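Long-range contact in vitamin B12-binding protein (Vibrio cholerae O395, PDB 5YSC), which binds vitamin B12 in the periplasm and probably delivers it to the BtuC subunits of the BtuCD import transporter: residues 81-86 and 101-106. Sequence-based numbering, arbitrary orientation.
Sequences IIAWPA and FTIYDS
Four backbone hydrogen bonds tie Ile81 and Ala83 to Thr102, Tyr104 and Ser106, joining the two parallel strands of a beta-alpha-beta unit whose helix, 90-98, forms the crossover. Ile81 N donates to Thr102 O (2.9 Å) and Tyr104 N to Ile81 O; farther along, Ala83 N reaches Tyr104 O (2.8 Å) and Ser106 N reaches Ala83 O. Where the strands end, one water carries the link on, accepting from Ala86 N and donating to Ser106 O (2.6 Å). Strand 103-105 is an edge strand of this lobe's four-stranded parallel sheet, and the loop after strand 80-83 brings Trp84 and Ala86 into the cyanocobalamin pocket. Ser106 OG is hydrogen-bonded outside the pair of strands, to Asn117 OD1 and His29 NE2; the ring of His29 in turn meets that of Trp84 edge-to-face.

On the face under helix 90-98, Ile103 lies with CG2 anti to its backbone N (chi1 -60° for CG1), which sets that methyl against Ala83 CB at 3.7 Å. Ile81 extends its longer branch to Phe101, where CD1 makes an off-centre CH-pi contact 4.3 Å from the ring centroid. On the opposite face, toward helix 112-122, Ile82 CG2 meets the edge of the Tyr104 ring at CD2. Pro85 closes the far end: its CD packs against Ser106 O, and its CG rests 3.5 Å from Asp105 OD1.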
loop_
_atom_site.group_PDB
_atom_site.type_symbol
_atom_site.label_atom_id
_atom_site.label_comp_id
_atom_site.label_asym_id
_atom_site.label_seq_id
_atom_site.Cartn_x
_atom_site.Cartn_y
_atom_site.Cartn_z
ATOM N N ILE A 81 18.235 8.368 1.396
ATOM C CA ILE A 81 17.191 8.166 0.403
ATOM C C ILE A 81 16.363 6.977 0.880
ATOM O O ILE A 81 16.909 5.932 1.240
ATOM C CB ILE A 81 17.764 7.917 -1.011
ATOM C CG1 ILE A 81 18.602 9.103 -1.487
ATOM C CG2 ILE A 81 16.645 7.578 -1.991
ATOM C CD1 ILE A 81 19.199 8.946 -2.872
ATOM N N ILE A 82 15.049 7.149 0.934
ATOM C CA ILE A 82 14.128 6.096 1.323
ATOM C C ILE A 82 13.528 5.502 0.065
ATOM O O ILE A 82 12.700 6.132 -0.590
ATOM C CB ILE A 82 13.012 6.607 2.246
ATOM C CG1 ILE A 82 13.600 7.377 3.416
ATOM C CG2 ILE A 82 12.214 5.421 2.724
ATOM C CD1 ILE A 82 12.516 8.068 4.228
ATOM N N ALA A 83 13.990 4.309 -0.299
ATOM C CA ALA A 83 13.604 3.701 -1.563
ATOM C C ALA A 83 12.486 2.691 -1.399
ATOM O O ALA A 83 12.269 2.126 -0.340
ATOM C CB ALA A 83 14.790 3.006 -2.217
ATOM N N TRP A 84 11.800 2.450 -2.501
ATOM C CA TRP A 84 10.736 1.468 -2.605
ATOM C C TRP A 84 11.120 0.458 -3.680
ATOM O O TRP A 84 10.692 0.573 -4.841
ATOM C CB TRP A 84 9.432 2.151 -2.941
ATOM C CG TRP A 84 8.259 1.271 -3.097
ATOM C CD1 TRP A 84 8.011 0.073 -2.462
ATOM C CD2 TRP A 84 7.140 1.520 -3.950
ATOM N NE1 TRP A 84 6.810 -0.422 -2.884
ATOM C CE2 TRP A 84 6.256 0.440 -3.797
ATOM C CE3 TRP A 84 6.798 2.565 -4.822
ATOM C CZ2 TRP A 84 5.030 0.359 -4.502
ATOM C CZ3 TRP A 84 5.582 2.487 -5.532
ATOM C CH2 TRP A 84 4.721 1.393 -5.366
ATOM N N PRO A 85 11.938 -0.524 -3.339
ATOM C CA PRO A 85 12.366 -1.503 -4.361
ATOM C C PRO A 85 11.218 -2.097 -5.156
ATOM O O PRO A 85 11.339 -2.298 -6.373
ATOM C CB PRO A 85 13.081 -2.556 -3.529
ATOM C CG PRO A 85 13.574 -1.872 -2.345
ATOM C CD PRO A 85 12.539 -0.807 -2.020
ATOM N N ALA A 86 10.082 -2.368 -4.512
ATOM C CA ALA A 86 9.008 -3.049 -5.225
ATOM C C ALA A 86 8.426 -2.204 -6.339
ATOM O O ALA A 86 7.906 -2.773 -7.319
ATOM C CB ALA A 86 7.914 -3.491 -4.245
ATOM N N PHE A 101 25.028 6.787 -2.444
ATOM C CA PHE A 101 24.057 7.337 -1.506
ATOM C C PHE A 101 23.675 6.327 -0.427
ATOM O O PHE A 101 23.617 5.110 -0.646
ATOM C CB PHE A 101 22.804 7.794 -2.239
ATOM C CG PHE A 101 23.011 9.007 -3.065
ATOM C CD1 PHE A 101 23.206 10.223 -2.462
ATOM C CD2 PHE A 101 23.005 8.935 -4.445
ATOM C CE1 PHE A 101 23.390 11.347 -3.200
ATOM C CE2 PHE A 101 23.189 10.072 -5.212
ATOM C CZ PHE A 101 23.387 11.285 -4.577
ATOM N N THR A 102 23.410 6.851 0.768
ATOM C CA THR A 102 22.901 6.015 1.832
ATOM C C THR A 102 21.420 5.801 1.552
ATOM O O THR A 102 20.659 6.771 1.450
ATOM C CB THR A 102 23.130 6.656 3.193
ATOM O OG1 THR A 102 24.540 6.822 3.400
ATOM C CG2 THR A 102 22.589 5.769 4.280
ATOM N N ILE A 103 21.032 4.543 1.386
ATOM C CA ILE A 103 19.682 4.198 0.979
ATOM C C ILE A 103 19.088 3.202 1.950
ATOM O O ILE A 103 19.665 2.136 2.207
ATOM C CB ILE A 103 19.642 3.612 -0.442
ATOM C CG1 ILE A 103 20.193 4.617 -1.440
ATOM C CG2 ILE A 103 18.200 3.230 -0.818
ATOM C CD1 ILE A 103 20.678 4.002 -2.716
ATOM N N TYR A 104 17.891 3.510 2.435
ATOM C CA TYR A 104 17.088 2.566 3.163
ATOM C C TYR A 104 16.100 1.932 2.195
ATOM O O TYR A 104 15.327 2.630 1.547
ATOM C CB TYR A 104 16.383 3.269 4.331
ATOM C CG TYR A 104 15.509 2.304 5.074
ATOM C CD1 TYR A 104 16.051 1.417 5.999
ATOM C CD2 TYR A 104 14.142 2.243 4.820
ATOM C CE1 TYR A 104 15.273 0.517 6.652
ATOM C CE2 TYR A 104 13.350 1.345 5.485
ATOM C CZ TYR A 104 13.915 0.484 6.411
ATOM O OH TYR A 104 13.167 -0.461 7.047
ATOM N N ASP A 105 16.144 0.608 2.076
ATOM C CA ASP A 105 15.193 -0.109 1.236
ATOM C C ASP A 105 13.932 -0.439 2.032
ATOM O O ASP A 105 13.982 -1.262 2.955
ATOM C CB ASP A 105 15.806 -1.401 0.717
ATOM C CG ASP A 105 16.857 -1.170 -0.304
ATOM O OD1 ASP A 105 16.578 -0.454 -1.293
ATOM O OD2 ASP A 105 17.968 -1.732 -0.075
ATOM N N SER A 106 12.799 0.161 1.656
ATOM C CA SER A 106 11.534 -0.147 2.310
ATOM C C SER A 106 10.924 -1.422 1.749
ATOM O O SER A 106 10.492 -1.446 0.580
ATOM C CB SER A 106 10.578 1.025 2.130
ATOM O OG SER A 106 9.323 0.777 2.761
HETATM O O HOH W 1 9.642 -2.711 -1.571
#